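Local coordinates for tryptophan--tRNA ligase (Mycoplasma pneumoniae, PDB 2YY5), which catalyses the ATP-dependent attachment of tryptophan to tRNA(Trp) as a homodimeric class I aminoacyl-tRNA synthetase, at residues 24-29 and 62-67; 102-107 and 165-170. The protein carries 1 engineered substitution. All blocks are in the same frame, centred on the assembly; numbering follows the deposited sequence.

Overall arrangement
Both contacts lie in the class I catalytic region, one on the nucleotide side of the active site and one toward the subunit interface. Contact 1 packs helix 19-26, which begins in the predicted 'HIGH' region, against helix 54-71; G24 and V25 of the same segment touch the adenosine half of the bound tryptophanyl-sulfamoyl adenosine. Contact 2 joins the short helix 102-106 to helix 158-175 by a salt bridge, and its L167 side chain stays about 12 Å from the ligand. The centres of the two contacts are 29 Å apart and their nearest atoms about 16 Å, so they do not touch. They follow one another along the chain.

Contact 1: residues 24-29 and 62-67; sequences GVMQSL and FDLVRT. With WSA (5'-O-[(L-tryptophylamino)sulfonyl]adenosine), chain J.
M26 reaches across to helix 54-71 with the end of its thioether: its CE methyl lies 4.0 Å from CD1 of L64, and SD lies 4.1 Å from CG2 of T67. The methionine runs out fully extended beyond CG (chi2 -178°, chi3 -167°), and this length bridges the gap between two segments whose nearest CA atoms, those of M26 and T67, are 9.2 Å apart. It meets the T67 side chain at about a right angle. The contact is small and apolar, made by three buried side chains. T67 meets it with CG2, while OG1 turns to its own helix and bonds to the D63 carbonyl O at 3.1 Å, with a weak further bond to R306. That carbonyl oxygen also accepts from T67 N, the two donors arriving from opposite faces of the carbonyl plane. The D63 side chain is tied as well: R66 NH1 forms a salt bridge of 2.9 Å with D63 OD1, held in the guanidinium plane, while F62 CE1 lies over one guanidinium face.

On the other segment, the residues before M26 line the ligand pocket. G24 CA is 3.5 Å from N3 of the adenine, the backbone of a glycine lying close against the base, and V25 CG1 is 3.5 Å from the ribose O3'. S28 OG bonds back to V25 O. Q17 of the predicted 'HIGH' region packs on both M26 and L64, L68 extends the apolar surface along helix 54-71, and V42 of strand 37-42 lies against L64, placing the contact beside the parallel sheet of the nucleotide-binding fold.

Contact 2: residues 102-107 and 165-170; sequences LGELQR and RDLAQR
Between segments 102-107 and 165-170 the nearest CA atoms, those of E104 and D166, are 10.1 Å apart, and side chains make the contact. The E104 carboxylate and the R170 guanidinium come from opposite directions and meet at the guanidinium edge, their planes 29° apart. R170 NH2 gives the stronger bond, 3.0 Å to E104 OE2 with an N-H...O angle of 157°; it arrives on the syn side of that oxygen, 25° out of the carboxylate plane. R170 NH1 adds a weak second one to E104 OE1 at 3.4 Å, making a lopsided two-bond salt bridge. The glutamate chain is extended beyond CG, whereas the arginine bends at chi2 and chi3 to bring its guanidinium round. Beside the ion pair, L167 CD2 lies 3.9 Å from E104 OE1, and the leucine packs on A140 of helix 131-144. L163, also of helix 158-175, packs on E104 and L105.

E104 OE1 also accepts from the backbone N-H of N101, just ahead of helix 102-106, and a water donates to E104 OE2 at 2.6 Å. The neighbouring L102 and L105 pack on the second subunit. With R170, the backbone N-H of N101 and the water all directed at it, the carboxylate is probably kept charged, and the water, weakly bonded to D166 OD2, may ease the proximity of the two carboxylates.

Contact 1: residues 24-29 and 62-67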
ATOM      1  N   GLY B  24      -0.471 -20.842  19.986  1.00 24.36           N
ATOM      2  CA  GLY B  24       0.619 -20.017  19.505  1.00 22.03           C
ATOM      3  C   GLY B  24       0.743 -18.642  20.131  1.00 25.81           C
ATOM      4  O   GLY B  24       1.857 -18.191  20.422  1.00 24.28           O
ATOM      5  N   VAL B  25      -0.390 -17.972  20.345  1.00 24.19           N
ATOM      6  CA  VAL B  25      -0.383 -16.620  20.895  1.00 20.49           C
ATOM      7  C   VAL B  25      -1.541 -16.279  21.816  1.00 17.89           C
ATOM      8  O   VAL B  25      -1.342 -15.650  22.847  1.00 18.48           O
ATOM      9  CB  VAL B  25      -0.375 -15.557  19.764  1.00 21.94           C
ATOM     10  CG1 VAL B  25       0.941 -15.596  19.025  1.00 29.80           C
ATOM     11  CG2 VAL B  25      -1.523 -15.816  18.791  1.00 25.41           C
ATOM     12  N   MET B  26      -2.750 -16.670  21.432  1.00 17.08           N
ATOM     13  CA  MET B  26      -3.934 -16.376  22.232  1.00 22.54           C
ATOM     14  C   MET B  26      -3.816 -16.718  23.710  1.00 24.27           C
ATOM     15  O   MET B  26      -4.045 -15.863  24.561  1.00 27.80           O
ATOM     16  CB  MET B  26      -5.160 -17.080  21.645  1.00 22.69           C
ATOM     17  CG  MET B  26      -5.639 -16.453  20.362  1.00 17.46           C
ATOM     18  SD  MET B  26      -7.118 -17.199  19.670  1.00 19.82           S
ATOM     19  CE  MET B  26      -7.090 -16.441  18.030  1.00 19.71           C
ATOM     20  N   GLN B  27      -3.463 -17.963  24.015  1.00 28.32           N
ATOM     21  CA  GLN B  27      -3.333 -18.418  25.399  1.00 31.82           C
ATOM     22  C   GLN B  27      -2.422 -17.564  26.284  1.00 32.42           C
ATOM     23  O   GLN B  27      -2.716 -17.357  27.464  1.00 34.04           O
ATOM     24  CB  GLN B  27      -2.842 -19.875  25.440  1.00 31.19           C
ATOM     25  CG  GLN B  27      -2.298 -20.298  26.803  1.00 32.24           C
ATOM     26  CD  GLN B  27      -1.792 -21.723  26.834  1.00 30.77           C
ATOM     27  OE1 GLN B  27      -2.569 -22.662  26.991  1.00 33.60           O
ATOM     28  NE2 GLN B  27      -0.481 -21.893  26.676  1.00 37.73           N
ATOM     29  N   SER B  28      -1.320 -17.076  25.728  1.00 31.34           N
ATOM     30  CA  SER B  28      -0.389 -16.276  26.511  1.00 35.42           C
ATOM     31  C   SER B  28      -0.783 -14.807  26.576  1.00 34.79           C
ATOM     32  O   SER B  28      -0.119 -14.005  27.231  1.00 42.00           O
ATOM     33  CB  SER B  28       1.023 -16.407  25.939  1.00 29.62           C
ATOM     34  OG  SER B  28       1.088 -15.861  24.643  1.00 33.59           O
ATOM     35  N   LEU B  29      -1.870 -14.462  25.902  1.00 34.14           N
ATOM     36  CA  LEU B  29      -2.365 -13.089  25.873  1.00 32.16           C
ATOM     37  C   LEU B  29      -2.736 -12.596  27.264  1.00 32.80           C
ATOM     38  O   LEU B  29      -2.577 -11.422  27.573  1.00 32.01           O
ATOM     39  CB  LEU B  29      -3.589 -13.012  24.968  1.00 27.87           C
ATOM     40  CG  LEU B  29      -3.525 -12.075  23.772  1.00 30.52           C
ATOM     41  CD1 LEU B  29      -2.158 -12.125  23.111  1.00 25.42           C
ATOM     42  CD2 LEU B  29      -4.628 -12.471  22.810  1.00 26.87           C
ATOM     43  N   PHE B  62     -15.805  -9.962  13.339  1.00 30.14           N
ATOM     44  CA  PHE B  62     -16.655  -9.954  14.518  1.00 28.94           C
ATOM     45  C   PHE B  62     -16.355 -11.201  15.360  1.00 26.33           C
ATOM     46  O   PHE B  62     -16.117 -11.114  16.564  1.00 27.23           O
ATOM     47  CB  PHE B  62     -18.128  -9.926  14.073  1.00 27.19           C
ATOM     48  CG  PHE B  62     -19.109 -10.356  15.138  1.00 24.23           C
ATOM     49  CD1 PHE B  62     -19.809 -11.551  15.010  1.00 28.77           C
ATOM     50  CD2 PHE B  62     -19.351  -9.558  16.253  1.00 26.98           C
ATOM     51  CE1 PHE B  62     -20.740 -11.946  15.977  1.00 28.52           C
ATOM     52  CE2 PHE B  62     -20.277  -9.942  17.224  1.00 25.13           C
ATOM     53  CZ  PHE B  62     -20.974 -11.138  17.083  1.00 23.44           C
ATOM     54  N   ASP B  63     -16.357 -12.359  14.715  1.00 24.19           N
ATOM     55  CA  ASP B  63     -16.099 -13.611  15.409  1.00 27.03           C
ATOM     56  C   ASP B  63     -14.737 -13.679  16.113  1.00 27.29           C
ATOM     57  O   ASP B  63     -14.614 -14.300  17.171  1.00 25.74           O
ATOM     58  CB  ASP B  63     -16.234 -14.792  14.440  1.00 33.29           C
ATOM     59  CG  ASP B  63     -17.679 -15.076  14.055  1.00 39.66           C
ATOM     60  OD1 ASP B  63     -18.579 -14.850  14.893  1.00 39.55           O
ATOM     61  OD2 ASP B  63     -17.913 -15.544  12.917  1.00 42.93           O
ATOM     62  N   LEU B  64     -13.714 -13.053  15.532  1.00 24.08           N
ATOM     63  CA  LEU B  64     -12.393 -13.074  16.151  1.00 22.42           C
ATOM     64  C   LEU B  64     -12.385 -12.256  17.440  1.00 23.19           C
ATOM     65  O   LEU B  64     -11.826 -12.688  18.442  1.00 23.67           O
ATOM     66  CB  LEU B  64     -11.326 -12.531  15.194  1.00 22.07           C
ATOM     67  CG  LEU B  64      -9.870 -12.642  15.668  1.00 19.91           C
ATOM     68  CD1 LEU B  64      -9.474 -14.102  15.840  1.00 21.85           C
ATOM     69  CD2 LEU B  64      -8.968 -11.988  14.658  1.00 22.38           C
ATOM     70  N   VAL B  65     -13.006 -11.078  17.412  1.00 23.70           N
ATOM     71  CA  VAL B  65     -13.048 -10.235  18.595  1.00 23.35           C
ATOM     72  C   VAL B  65     -13.723 -10.969  19.736  1.00 23.66           C
ATOM     73  O   VAL B  65     -13.276 -10.888  20.879  1.00 29.37           O
ATOM     74  CB  VAL B  65     -13.790  -8.908  18.340  1.00 23.76           C
ATOM     75  CG1 VAL B  65     -13.929  -8.135  19.639  1.00 17.71           C
ATOM     76  CG2 VAL B  65     -13.012  -8.066  17.345  1.00 17.38           C
ATOM     77  N   ARG B  66     -14.798 -11.687  19.436  1.00 23.51           N
ATOM     78  CA  ARG B  66     -15.482 -12.440  20.473  1.00 20.90           C
ATOM     79  C   ARG B  66     -14.588 -13.548  21.032  1.00 24.61           C
ATOM     80  O   ARG B  66     -14.553 -13.771  22.241  1.00 24.82           O
ATOM     81  CB  ARG B  66     -16.785 -13.030  19.939  1.00 25.54           C
ATOM     82  CG  ARG B  66     -17.929 -12.026  19.881  1.00 32.18           C
ATOM     83  CD  ARG B  66     -19.253 -12.740  19.724  1.00 37.83           C
ATOM     84  NE  ARG B  66     -19.252 -13.634  18.571  1.00 40.55           N
ATOM     85  CZ  ARG B  66     -20.184 -14.551  18.338  1.00 44.51           C
ATOM     86  NH1 ARG B  66     -20.103 -15.322  17.261  1.00 43.97           N
ATOM     87  NH2 ARG B  66     -21.193 -14.701  19.187  1.00 48.64           N
ATOM     88  N   THR B  67     -13.860 -14.239  20.159  1.00 24.09           N
ATOM     89  CA  THR B  67     -12.966 -15.296  20.612  1.00 23.11           C
ATOM     90  C   THR B  67     -11.891 -14.736  21.547  1.00 23.14           C
ATOM     91  O   THR B  67     -11.625 -15.295  22.612  1.00 22.86           O
ATOM     92  CB  THR B  67     -12.271 -15.998  19.426  1.00 24.41           C
ATOM     93  OG1 THR B  67     -13.248 -16.690  18.637  1.00 27.52           O
ATOM     94  CG2 THR B  67     -11.242 -16.998  19.928  1.00 16.11           C
TER
HETATM   95  CD2 WSA J1351       0.867  -9.907  12.414  1.00  8.48           C
HETATM   96  CE3 WSA J1351       1.264 -10.603  13.551  1.00 13.39           C
HETATM   97  CZ3 WSA J1351       2.118  -9.996  14.463  1.00  7.01           C
HETATM   98  CH2 WSA J1351       2.572  -8.699  14.237  1.00  7.52           C
HETATM   99  CZ2 WSA J1351       2.175  -8.007  13.100  1.00  8.15           C
HETATM  100  CE2 WSA J1351       1.320  -8.615  12.187  1.00 10.33           C
HETATM  101  N11 WSA J1351       0.770  -8.194  11.051  1.00  8.53           N
HETATM  102  CD1 WSA J1351      -0.006  -9.151  10.553  1.00  9.92           C
HETATM  103  CG  WSA J1351       0.022 -10.215  11.354  1.00  7.70           C
HETATM  104  CB  WSA J1351      -0.747 -11.518  11.147  1.00 12.19           C
HETATM  105  CA  WSA J1351       0.199 -12.709  10.979  1.00 17.01           C
HETATM  106  NH3 WSA J1351       1.107 -12.491   9.846  1.00  5.23           N
HETATM  107  C   WSA J1351      -0.635 -13.970  10.735  1.00 18.47           C
HETATM  108  O   WSA J1351      -1.128 -14.179   9.631  1.00 36.46           O
HETATM  109  NS  WSA J1351      -0.794 -14.800  11.759  1.00 26.68           N
HETATM  110  S   WSA J1351      -2.095 -15.754  11.516  1.00 28.05           S
HETATM  111  O1S WSA J1351      -3.331 -14.915  11.380  1.00 10.99           O
HETATM  112  O2S WSA J1351      -1.921 -16.553  10.258  1.00 20.32           O
HETATM  113  O5' WSA J1351      -2.182 -16.606  12.664  1.00 17.98           O
HETATM  114  C5' WSA J1351      -2.197 -16.001  13.961  1.00  8.26           C
HETATM  115  C4' WSA J1351      -1.071 -16.467  14.890  1.00 17.17           C
HETATM  116  O4' WSA J1351      -1.117 -17.898  15.030  1.00 10.38           O
HETATM  117  C3' WSA J1351       0.333 -16.121  14.388  1.00 19.43           C
HETATM  118  O3' WSA J1351       1.159 -15.743  15.493  1.00 19.60           O
HETATM  119  C2' WSA J1351       0.803 -17.461  13.826  1.00 23.26           C
HETATM  120  O2' WSA J1351       2.232 -17.524  13.864  1.00 20.23           O
HETATM  121  C1' WSA J1351       0.230 -18.378  14.905  1.00 10.25           C
HETATM  122  N9  WSA J1351       0.216 -19.781  14.425  1.00 16.91           N
HETATM  123  C8  WSA J1351      -0.322 -20.189  13.279  1.00 12.79           C
HETATM  124  N7  WSA J1351      -0.218 -21.511  13.179  1.00 17.08           N
HETATM  125  C5  WSA J1351       0.394 -21.952  14.277  1.00 11.42           C
HETATM  126  C4  WSA J1351       0.679 -20.845  15.066  1.00 13.77           C
HETATM  127  N3  WSA J1351       1.306 -21.026  16.241  1.00 14.55           N
HETATM  128  C2  WSA J1351       1.645 -22.238  16.645  1.00 11.78           C
HETATM  129  N1  WSA J1351       1.385 -23.309  15.918  1.00 19.08           N
HETATM  130  C6  WSA J1351       0.763 -23.205  14.734  1.00 19.36           C
HETATM  131  N6  WSA J1351       0.488 -24.290  14.010  1.00 22.81           N

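Contact 2: residues 102-107 and 165-170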
ATOM      1  N   LEU B 102      11.930  -6.059  -4.491  1.00 21.82           N
ATOM      2  CA  LEU B 102      11.247  -7.292  -4.872  1.00 24.05           C
ATOM      3  C   LEU B 102      12.026  -8.536  -4.455  1.00 23.54           C
ATOM      4  O   LEU B 102      11.455  -9.522  -3.982  1.00 28.18           O
ATOM      5  CB  LEU B 102      11.018  -7.312  -6.386  1.00 20.89           C
ATOM      6  CG  LEU B 102      10.227  -6.132  -6.952  1.00 15.28           C
ATOM      7  CD1 LEU B 102      10.127  -6.273  -8.453  1.00 14.07           C
ATOM      8  CD2 LEU B 102       8.844  -6.087  -6.324  1.00 12.33           C
ATOM      9  N   GLY B 103      13.340  -8.478  -4.632  1.00 26.25           N
ATOM     10  CA  GLY B 103      14.193  -9.597  -4.280  1.00 25.95           C
ATOM     11  C   GLY B 103      13.954 -10.158  -2.895  1.00 25.69           C
ATOM     12  O   GLY B 103      13.656 -11.337  -2.758  1.00 29.74           O
ATOM     13  N   GLU B 104      14.071  -9.326  -1.865  1.00 26.39           N
ATOM     14  CA  GLU B 104      13.868  -9.808  -0.502  1.00 26.88           C
ATOM     15  C   GLU B 104      12.450 -10.311  -0.263  1.00 29.44           C
ATOM     16  O   GLU B 104      12.239 -11.222   0.543  1.00 30.01           O
ATOM     17  CB  GLU B 104      14.223  -8.718   0.521  1.00 19.18           C
ATOM     18  CG  GLU B 104      13.459  -7.412   0.384  1.00 15.42           C
ATOM     19  CD  GLU B 104      13.983  -6.333   1.329  1.00 22.06           C
ATOM     20  OE1 GLU B 104      13.561  -5.164   1.197  1.00 20.91           O
ATOM     21  OE2 GLU B 104      14.815  -6.654   2.208  1.00 20.00           O
ATOM     22  N   LEU B 105      11.479  -9.731  -0.964  1.00 26.14           N
ATOM     23  CA  LEU B 105      10.096 -10.151  -0.792  1.00 29.06           C
ATOM     24  C   LEU B 105       9.824 -11.471  -1.505  1.00 31.58           C
ATOM     25  O   LEU B 105       9.004 -12.271  -1.052  1.00 28.37           O
ATOM     26  CB  LEU B 105       9.142  -9.059  -1.292  1.00 27.50           C
ATOM     27  CG  LEU B 105       9.128  -7.770  -0.452  1.00 28.86           C
ATOM     28  CD1 LEU B 105       8.344  -6.686  -1.175  1.00 15.05           C
ATOM     29  CD2 LEU B 105       8.532  -8.052   0.932  1.00 22.74           C
ATOM     30  N   GLN B 106      10.535 -11.709  -2.604  1.00 33.29           N
ATOM     31  CA  GLN B 106      10.363 -12.937  -3.382  1.00 32.14           C
ATOM     32  C   GLN B 106      10.992 -14.180  -2.766  1.00 31.49           C
ATOM     33  O   GLN B 106      10.576 -15.299  -3.057  1.00 26.32           O
ATOM     34  CB  GLN B 106      10.904 -12.730  -4.788  1.00 31.77           C
ATOM     35  CG  GLN B 106      10.047 -11.793  -5.600  1.00 37.85           C
ATOM     36  CD  GLN B 106      10.616 -11.516  -6.968  1.00 42.48           C
ATOM     37  OE1 GLN B 106       9.895 -11.086  -7.872  1.00 43.20           O
ATOM     38  NE2 GLN B 106      11.919 -11.749  -7.133  1.00 30.34           N
ATOM     39  N   ARG B 107      12.000 -13.986  -1.921  1.00 37.17           N
ATOM     40  CA  ARG B 107      12.659 -15.110  -1.267  1.00 39.05           C
ATOM     41  C   ARG B 107      11.903 -15.551  -0.012  1.00 40.31           C
ATOM     42  O   ARG B 107      12.237 -16.578   0.582  1.00 39.98           O
ATOM     43  CB  ARG B 107      14.109 -14.761  -0.892  1.00 39.03           C
ATOM     44  CG  ARG B 107      15.114 -14.815  -2.040  1.00 42.79           C
ATOM     45  CD  ARG B 107      15.017 -13.580  -2.908  1.00 57.24           C
ATOM     46  NE  ARG B 107      16.030 -13.510  -3.961  1.00 65.25           N
ATOM     47  CZ  ARG B 107      15.945 -14.127  -5.137  1.00 72.30           C
ATOM     48  NH1 ARG B 107      16.922 -13.996  -6.026  1.00 75.21           N
ATOM     49  NH2 ARG B 107      14.885 -14.872  -5.433  1.00 74.10           N
ATOM     50  N   ARG B 165      13.023  -6.181  10.941  1.00 16.97           N
ATOM     51  CA  ARG B 165      14.186  -5.592  11.580  1.00 12.95           C
ATOM     52  C   ARG B 165      15.142  -5.071  10.513  1.00 15.39           C
ATOM     53  O   ARG B 165      15.825  -4.078  10.726  1.00 21.24           O
ATOM     54  CB  ARG B 165      14.888  -6.622  12.462  1.00  9.08           C
ATOM     55  CG  ARG B 165      13.945  -7.363  13.396  1.00 20.08           C
ATOM     56  CD  ARG B 165      14.713  -8.149  14.433  1.00 22.04           C
ATOM     57  NE  ARG B 165      15.388  -7.253  15.361  1.00 30.49           N
ATOM     58  CZ  ARG B 165      16.488  -7.559  16.031  1.00 32.88           C
ATOM     59  NH1 ARG B 165      17.030  -6.671  16.855  1.00 32.42           N
ATOM     60  NH2 ARG B 165      17.050  -8.747  15.868  1.00 42.46           N
ATOM     61  N   ASP B 166      15.197  -5.733   9.362  1.00 20.42           N
ATOM     62  CA  ASP B 166      16.085  -5.275   8.294  1.00 21.68           C
ATOM     63  C   ASP B 166      15.593  -3.935   7.754  1.00 23.25           C
ATOM     64  O   ASP B 166      16.391  -3.040   7.471  1.00 25.81           O
ATOM     65  CB  ASP B 166      16.160  -6.296   7.147  1.00 23.74           C
ATOM     66  CG  ASP B 166      16.737  -7.631   7.584  1.00 30.10           C
ATOM     67  OD1 ASP B 166      17.450  -7.659   8.617  1.00 31.09           O
ATOM     68  OD2 ASP B 166      16.488  -8.650   6.890  1.00 27.61           O
ATOM     69  N   LEU B 167      14.274  -3.804   7.621  1.00 21.97           N
ATOM     70  CA  LEU B 167      13.666  -2.570   7.123  1.00 23.85           C
ATOM     71  C   LEU B 167      13.825  -1.447   8.144  1.00 21.60           C
ATOM     72  O   LEU B 167      14.057  -0.298   7.781  1.00 22.80           O
ATOM     73  CB  LEU B 167      12.170  -2.780   6.819  1.00 20.53           C
ATOM     74  CG  LEU B 167      11.788  -3.724   5.668  1.00 22.34           C
ATOM     75  CD1 LEU B 167      10.265  -3.739   5.488  1.00 11.00           C
ATOM     76  CD2 LEU B 167      12.472  -3.263   4.380  1.00 19.88           C
ATOM     77  N   ALA B 168      13.692  -1.786   9.421  1.00 21.84           N
ATOM     78  CA  ALA B 168      13.830  -0.807  10.488  1.00 23.91           C
ATOM     79  C   ALA B 168      15.257  -0.241  10.463  1.00 23.82           C
ATOM     80  O   ALA B 168      15.467   0.973  10.570  1.00 11.91           O
ATOM     81  CB  ALA B 168      13.535  -1.462  11.831  1.00 20.28           C
ATOM     82  N   GLN B 169      16.232  -1.130  10.308  1.00 20.72           N
ATOM     83  CA  GLN B 169      17.628  -0.719  10.250  1.00 21.94           C
ATOM     84  C   GLN B 169      17.900   0.057   8.962  1.00 20.42           C
ATOM     85  O   GLN B 169      18.636   1.044   8.963  1.00 19.95           O
ATOM     86  CB  GLN B 169      18.539  -1.945  10.343  1.00 23.17           C
ATOM     87  CG  GLN B 169      18.681  -2.505  11.755  1.00 19.29           C
ATOM     88  CD  GLN B 169      19.591  -3.715  11.792  1.00 21.08           C
ATOM     89  OE1 GLN B 169      19.224  -4.798  11.331  1.00 21.46           O
ATOM     90  NE2 GLN B 169      20.792  -3.536  12.324  1.00 15.66           N
ATOM     91  N   ARG B 170      17.305  -0.401   7.865  1.00 20.75           N
ATOM     92  CA  ARG B 170      17.433   0.269   6.570  1.00 18.90           C
ATOM     93  C   ARG B 170      16.924   1.717   6.747  1.00 20.33           C
ATOM     94  O   ARG B 170      17.626   2.666   6.413  1.00 18.74           O
ATOM     95  CB  ARG B 170      16.595  -0.504   5.539  1.00 25.92           C
ATOM     96  CG  ARG B 170      16.480   0.071   4.123  1.00 26.46           C
ATOM     97  CD  ARG B 170      17.378  -0.648   3.121  1.00 35.71           C
ATOM     98  NE  ARG B 170      17.371  -2.115   3.213  1.00 32.16           N
ATOM     99  CZ  ARG B 170      16.380  -2.915   2.817  1.00 24.68           C
ATOM    100  NH1 ARG B 170      15.273  -2.419   2.293  1.00 26.97           N
ATOM    101  NH2 ARG B 170      16.512  -4.228   2.926  1.00 24.99           N
TER
HETATM  102  O   HOH W   1      16.331  -8.407   3.482  1.00 35.27           O